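Local coordinates for glycosyl hydrolases family 31 family protein (Aspergillus niger, PDB 6DRU) that hydrolyses xyloglucan oligosaccharides as an alpha-xylosidase, releasing alpha-xylose from the non-reducing terminal glucose, at residues 168-176 against 396-405; 345-354 against 423-431. All blocks are in the same frame, centred on the assembly; numbering follows the deposited sequence.

How the contacts relate
Contact 1 (168-176 with 396-405) lies beside the bound sugars. Its glucose is hydrogen-bonded to Glu404, and Gln396 comes within about 4 Å (nearest atoms) of the bound alpha-xylose. Contact 2 (345-354 with 423-431) lies away from the annotated sites, with the side chain of Thr354 about 13 Å from a bound glucose. The two centres are 16 Å apart. The contacts touch through 396-405: Gly400 N is 3.1 Å from Tyr427 OH, a probable hydrogen bond, and Pro423 CG packs 3.9 Å from Gly400 C. The loop that reaches the sugars in contact 1 thus also touches contact 2, around Gly400.

Contact 1. Residues 168-176 against 396-405; sequences DMVNFNSYI and QADGGALGEA. With BGC (beta-D-glucopyranose), chain F.
Asn173 and Glu404 carry the polar bridge nearest the sugar. Their side chains run side by side in the same direction. Asn173 ND2 donates to Glu404 OE2 (3.2 Å) at a fairly straight 163°. The acceptor lies near the amide plane, but the N-H arrives from above the carboxylate plane. CG of Asn173 stands anti to its backbone N (chi1 -161°), which carries the amide toward Glu404. The same OE2 accepts O4 of the glucose at 2.6 Å. Glu404 OE1 forms a salt bridge with Lys119 of a neighbouring subunit, and Asn173 OD1 accepts the backbone N of Asp487, the proton donor.

Two weak bonds end on backbone carbonyls: Asn173 N to Gly403 O (2.9 Å, bent to 115°), and the side-chain ND2 of Asn171 to Asp398 O.

Water joins the carboxylate of Asp398 to the 172-175 turn, a type II beta turn. One water donates to Asp398 OD2 and accepts from Ser174 N. A second donates to both OD2 and Tyr175 O. Asp398 OD1 is salt-bridged to Arg470, a residue of the xylose pocket.

Apolar packing is centred on Phe172. Ala405 CB makes a CH-pi contact over one ring face, 3.8 Å from the centroid. Tyr175 CB lies over the opposite face, so the ring is sandwiched.

Glu404 touches the sugar directly, while Asn173 stands behind it and joins that carboxylate to the backbone of Asp487. The lysine and amide would be expected to stabilise negative charge on Glu404.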
# COMPACT_ATOMS: atom_id res chain seq x y z
N ASP A 168 -11.48 17.07 9.96
CA ASP A 168 -10.38 16.12 9.81
C ASP A 168 -9.69 15.91 11.15
O ASP A 168 -9.46 16.86 11.91
CB ASP A 168 -9.37 16.64 8.78
CG ASP A 168 -10.04 17.05 7.48
OD1 ASP A 168 -10.81 16.24 6.92
OD2 ASP A 168 -9.79 18.19 7.02
N MET A 169 -9.35 14.66 11.44
CA MET A 169 -8.69 14.32 12.71
C MET A 169 -7.17 14.27 12.52
O MET A 169 -6.53 13.23 12.60
CB MET A 169 -9.23 13.01 13.25
CG MET A 169 -10.64 13.12 13.81
SD MET A 169 -11.08 11.71 14.83
CE MET A 169 -11.84 10.65 13.61
N VAL A 170 -6.61 15.45 12.25
CA VAL A 170 -5.17 15.64 12.15
C VAL A 170 -4.82 16.93 12.88
O VAL A 170 -5.40 17.98 12.61
CB VAL A 170 -4.69 15.68 10.68
CG1 VAL A 170 -5.57 16.58 9.84
CG2 VAL A 170 -3.24 16.13 10.61
N ASN A 171 -3.90 16.84 13.83
CA ASN A 171 -3.62 17.95 14.73
C ASN A 171 -2.65 18.94 14.10
O ASN A 171 -1.70 18.56 13.42
CB ASN A 171 -3.03 17.43 16.04
CG ASN A 171 -4.02 16.59 16.83
OD1 ASN A 171 -5.20 16.51 16.47
ND2 ASN A 171 -3.55 15.97 17.90
N PHE A 172 -2.91 20.23 14.34
CA PHE A 172 -1.95 21.29 14.05
C PHE A 172 -2.32 22.50 14.90
O PHE A 172 -3.29 22.48 15.66
CB PHE A 172 -1.89 21.63 12.55
CG PHE A 172 -3.22 21.99 11.95
CD1 PHE A 172 -3.71 23.29 12.03
CD2 PHE A 172 -3.96 21.05 11.25
CE1 PHE A 172 -4.92 23.63 11.46
CE2 PHE A 172 -5.17 21.38 10.67
CZ PHE A 172 -5.65 22.67 10.78
N ASN A 173 -1.51 23.56 14.78
CA ASN A 173 -1.62 24.74 15.63
C ASN A 173 -3.05 25.28 15.66
O ASN A 173 -3.61 25.64 14.62
CB ASN A 173 -0.66 25.82 15.12
CG ASN A 173 -0.36 26.88 16.17
OD1 ASN A 173 -1.21 27.23 16.98
ND2 ASN A 173 0.87 27.39 16.16
N SER A 174 -3.63 25.32 16.86
CA SER A 174 -4.96 25.85 17.19
C SER A 174 -6.09 24.92 16.78
O SER A 174 -7.27 25.32 16.86
CB SER A 174 -5.21 27.23 16.56
OG SER A 174 -5.60 27.10 15.21
N TYR A 175 -5.80 23.69 16.36
CA TYR A 175 -6.79 22.78 15.81
C TYR A 175 -6.63 21.43 16.51
O TYR A 175 -5.72 20.67 16.19
CB TYR A 175 -6.63 22.65 14.30
CG TYR A 175 -7.69 21.84 13.59
CD1 TYR A 175 -8.95 22.38 13.33
CD2 TYR A 175 -7.43 20.55 13.15
CE1 TYR A 175 -9.91 21.65 12.66
CE2 TYR A 175 -8.39 19.81 12.49
CZ TYR A 175 -9.63 20.36 12.25
OH TYR A 175 -10.59 19.62 11.59
N ILE A 176 -7.52 21.14 17.46
CA ILE A 176 -7.46 19.89 18.22
C ILE A 176 -8.73 19.09 17.97
O ILE A 176 -9.63 19.09 18.82
CB ILE A 176 -7.27 20.15 19.72
CG1 ILE A 176 -6.22 21.24 19.95
CG2 ILE A 176 -6.86 18.87 20.43
CD1 ILE A 176 -6.23 21.81 21.35
N GLN A 396 3.93 23.14 21.13
CA GLN A 396 4.26 22.62 19.80
C GLN A 396 4.36 21.10 19.77
O GLN A 396 5.21 20.53 19.09
CB GLN A 396 5.55 23.26 19.28
CG GLN A 396 5.37 24.69 18.85
CD GLN A 396 5.27 24.84 17.35
OE1 GLN A 396 6.11 24.32 16.61
NE2 GLN A 396 4.24 25.53 16.89
N ALA A 397 3.47 20.44 20.52
CA ALA A 397 3.45 18.98 20.60
C ALA A 397 2.19 18.40 19.98
O ALA A 397 1.56 17.49 20.53
CB ALA A 397 3.59 18.52 22.05
N ASP A 398 1.80 18.92 18.81
CA ASP A 398 0.59 18.44 18.15
C ASP A 398 0.75 17.02 17.64
O ASP A 398 -0.23 16.26 17.61
CB ASP A 398 0.21 19.38 17.00
CG ASP A 398 -0.19 20.77 17.48
OD1 ASP A 398 0.72 21.57 17.80
OD2 ASP A 398 -1.40 21.06 17.55
N GLY A 399 1.95 16.64 17.25
CA GLY A 399 2.20 15.30 16.76
C GLY A 399 2.46 15.28 15.27
O GLY A 399 1.89 16.06 14.50
N GLY A 400 3.33 14.36 14.84
CA GLY A 400 3.70 14.26 13.45
C GLY A 400 4.76 15.27 13.06
O GLY A 400 5.95 15.06 13.30
N ALA A 401 4.34 16.38 12.46
CA ALA A 401 5.24 17.50 12.19
C ALA A 401 5.47 18.27 13.48
O ALA A 401 5.08 17.85 14.57
CB ALA A 401 4.67 18.38 11.08
N LEU A 402 6.11 19.43 13.38
CA LEU A 402 6.43 20.23 14.56
C LEU A 402 5.40 21.35 14.74
O LEU A 402 5.68 22.54 14.59
CB LEU A 402 7.86 20.78 14.46
CG LEU A 402 8.43 21.39 15.74
CD1 LEU A 402 8.16 20.49 16.94
CD2 LEU A 402 9.92 21.64 15.59
N GLY A 403 4.17 20.93 15.04
CA GLY A 403 3.15 21.83 15.54
C GLY A 403 2.32 22.54 14.49
O GLY A 403 1.33 23.18 14.85
N GLU A 404 2.69 22.46 13.21
CA GLU A 404 1.97 23.18 12.17
C GLU A 404 1.41 22.21 11.14
O GLU A 404 1.80 21.03 11.08
CB GLU A 404 2.88 24.20 11.47
CG GLU A 404 3.56 25.17 12.42
CD GLU A 404 2.62 26.24 12.93
OE1 GLU A 404 1.49 26.34 12.42
OE2 GLU A 404 3.02 26.99 13.85
N ALA A 405 0.49 22.71 10.32
CA ALA A 405 -0.12 21.94 9.25
C ALA A 405 0.73 21.92 7.99
O ALA A 405 0.27 21.45 6.94
CB ALA A 405 -1.51 22.50 8.93
C2 BGC F . 5.82 30.10 12.39
C3 BGC F . 5.37 28.76 12.84
C4 BGC F . 6.07 28.39 14.17
C5 BGC F . 5.91 29.51 15.16
C6 BGC F . 6.72 29.19 16.42
C1 BGC F . 5.56 31.08 13.51
O2 BGC F . 5.10 30.50 11.20
O3 BGC F . 5.68 27.83 11.87
O4 BGC F . 5.50 27.22 14.70
O5 BGC F . 6.38 30.72 14.62
O6 BGC F . 6.91 30.37 17.17
O HOH W 1 -1.99 23.29 18.69
O HOH W 2 -3.73 19.86 18.11

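Contact 2. Residues 345-354 against 423-431; sequences SATRDGPGTT and PNVNYAAGT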
# COMPACT_ATOMS: atom_id res chain seq x y z
N SER A 345 10.72 9.29 17.68
CA SER A 345 9.94 8.92 16.52
C SER A 345 10.74 9.19 15.25
O SER A 345 11.77 9.88 15.27
CB SER A 345 8.62 9.69 16.49
OG SER A 345 8.84 11.07 16.28
N ALA A 346 10.27 8.64 14.14
CA ALA A 346 11.00 8.80 12.89
C ALA A 346 10.06 8.57 11.72
O ALA A 346 9.18 7.71 11.78
CB ALA A 346 12.19 7.84 12.81
N THR A 347 10.25 9.35 10.66
CA THR A 347 9.63 9.01 9.38
C THR A 347 10.11 7.64 8.94
O THR A 347 11.25 7.23 9.22
CB THR A 347 9.96 10.07 8.33
OG1 THR A 347 11.38 10.19 8.21
CG2 THR A 347 9.36 11.41 8.71
N ARG A 348 9.24 6.91 8.26
CA ARG A 348 9.44 5.48 8.07
C ARG A 348 10.45 5.13 6.98
O ARG A 348 10.77 3.95 6.81
CB ARG A 348 8.09 4.81 7.80
CG ARG A 348 7.08 5.10 8.91
CD ARG A 348 5.84 4.24 8.79
NE ARG A 348 5.09 4.51 7.57
CZ ARG A 348 4.11 3.74 7.12
NH1 ARG A 348 3.75 2.65 7.79
NH2 ARG A 348 3.48 4.05 5.99
N ASP A 349 10.97 6.11 6.25
CA ASP A 349 12.11 5.88 5.37
C ASP A 349 12.89 7.18 5.23
O ASP A 349 12.37 8.27 5.47
CB ASP A 349 11.68 5.34 3.99
CG ASP A 349 10.92 6.35 3.16
OD1 ASP A 349 10.46 7.38 3.70
OD2 ASP A 349 10.78 6.11 1.94
N GLY A 350 14.15 7.04 4.84
CA GLY A 350 15.06 8.17 4.81
C GLY A 350 15.78 8.31 6.13
O GLY A 350 15.80 7.38 6.95
N PRO A 351 16.39 9.47 6.37
CA PRO A 351 17.15 9.66 7.62
C PRO A 351 16.30 9.52 8.87
O PRO A 351 16.82 9.12 9.92
CB PRO A 351 17.71 11.08 7.48
CG PRO A 351 16.80 11.75 6.50
CD PRO A 351 16.39 10.68 5.54
N GLY A 352 15.01 9.83 8.80
CA GLY A 352 14.13 9.75 9.94
C GLY A 352 13.71 11.09 10.51
O GLY A 352 12.93 11.12 11.47
N THR A 353 14.20 12.20 9.96
CA THR A 353 13.81 13.52 10.44
C THR A 353 12.33 13.75 10.21
O THR A 353 11.77 13.37 9.17
CB THR A 353 14.63 14.60 9.75
OG1 THR A 353 14.65 14.36 8.33
CG2 THR A 353 16.06 14.61 10.27
N THR A 354 11.68 14.40 11.17
CA THR A 354 10.24 14.61 11.13
C THR A 354 9.84 16.04 10.77
O THR A 354 8.74 16.25 10.25
CB THR A 354 9.62 14.24 12.48
OG1 THR A 354 10.29 14.95 13.53
CG2 THR A 354 9.74 12.75 12.74
N PRO A 423 3.94 13.85 7.68
CA PRO A 423 4.64 12.57 7.84
C PRO A 423 3.81 11.54 8.60
O PRO A 423 3.26 11.83 9.66
CB PRO A 423 5.90 12.95 8.61
CG PRO A 423 5.47 14.12 9.44
CD PRO A 423 4.43 14.86 8.63
N ASN A 424 3.74 10.33 8.05
CA ASN A 424 3.21 9.17 8.77
C ASN A 424 4.39 8.49 9.47
O ASN A 424 5.00 7.54 8.97
CB ASN A 424 2.50 8.22 7.81
CG ASN A 424 1.85 7.05 8.53
OD1 ASN A 424 1.70 7.06 9.75
ND2 ASN A 424 1.47 6.03 7.76
N VAL A 425 4.71 9.00 10.66
CA VAL A 425 5.92 8.62 11.37
C VAL A 425 5.73 7.31 12.11
O VAL A 425 4.59 6.83 12.27
CB VAL A 425 6.37 9.73 12.34
CG1 VAL A 425 6.52 11.05 11.60
CG2 VAL A 425 5.38 9.87 13.47
N ASN A 426 6.83 6.72 12.57
CA ASN A 426 6.80 5.52 13.40
C ASN A 426 6.82 5.91 14.87
O ASN A 426 7.69 6.67 15.31
CB ASN A 426 7.99 4.62 13.09
CG ASN A 426 7.73 3.66 11.95
OD1 ASN A 426 6.60 3.25 11.72
ND2 ASN A 426 8.79 3.28 11.24
N TYR A 427 5.86 5.39 15.63
CA TYR A 427 5.85 5.50 17.08
C TYR A 427 6.01 4.12 17.70
O TYR A 427 5.98 3.09 17.01
CB TYR A 427 4.55 6.14 17.59
CG TYR A 427 4.36 7.59 17.22
CD1 TYR A 427 5.28 8.56 17.62
CD2 TYR A 427 3.25 8.00 16.50
CE1 TYR A 427 5.10 9.89 17.28
CE2 TYR A 427 3.06 9.32 16.16
CZ TYR A 427 3.99 10.26 16.56
OH TYR A 427 3.80 11.59 16.22
N ALA A 428 6.18 4.09 19.02
CA ALA A 428 6.21 2.83 19.75
C ALA A 428 4.82 2.21 19.88
O ALA A 428 4.71 1.01 20.12
CB ALA A 428 6.82 3.02 21.13
N ALA A 429 3.77 3.01 19.72
CA ALA A 429 2.40 2.54 19.86
C ALA A 429 1.70 2.36 18.53
O ALA A 429 0.53 1.96 18.50
CB ALA A 429 1.60 3.51 20.74
N GLY A 430 2.37 2.63 17.42
CA GLY A 430 1.78 2.53 16.11
C GLY A 430 2.40 3.56 15.19
O GLY A 430 3.50 4.04 15.43
N THR A 431 1.68 3.88 14.12
CA THR A 431 2.09 4.93 13.21
C THR A 431 1.25 6.18 13.44
O THR A 431 0.29 6.18 14.22
CB THR A 431 1.96 4.47 11.75
OG1 THR A 431 0.59 4.22 11.44
CG2 THR A 431 2.78 3.21 11.52
O HOH W 3 11.13 4.64 10.78
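The two segments pair as a short antiparallel bridge, in which Asn426 N donates to Ala346 O (2.7 Å, 174°) and Ala346 N returns a weak bond to Asn426 O. A water accepts from Asn426 ND2 and donates to Thr347 O, adding a link beside the pair.

Arg348 makes the widest side-chain contact. Its CG and CD pass across the Asn426 amide at about a right angle, with CD 3.2 Å from OD1. Farther out, a bend at chi3 (-64°) brings the guanidinium beside Asn424, whose ND2 lies over one of its faces, toward the rim, 3.3 Å from Arg348 NH2; the planes are 40° apart. Two donors meet there, so the contact is packing. A neighbouring subunit holds polar ends: Gly130 O accepts Arg348 NH1, Pro131 O accepts Asn424 ND2, and Arg37 donates to Asn426 OD1. Asn424 OD1 accepts Leu433 N of its own chain.

The remaining side-chain contacts are apolar in character. Val425 CG1 meets Thr354 CG2 at 3.8 Å, and Thr347 CG2 lies equally close to Pro423 CB. Ser345 CB approaches Tyr427 CE1 (3.6 Å).

Within the TIM-barrel domain, the pair is joined to strand 360-364, through Asn364 and Ile362, and to helix 432-435, N-capped by Thr431, whose OG1 also bonds Pro131 O of that subunit.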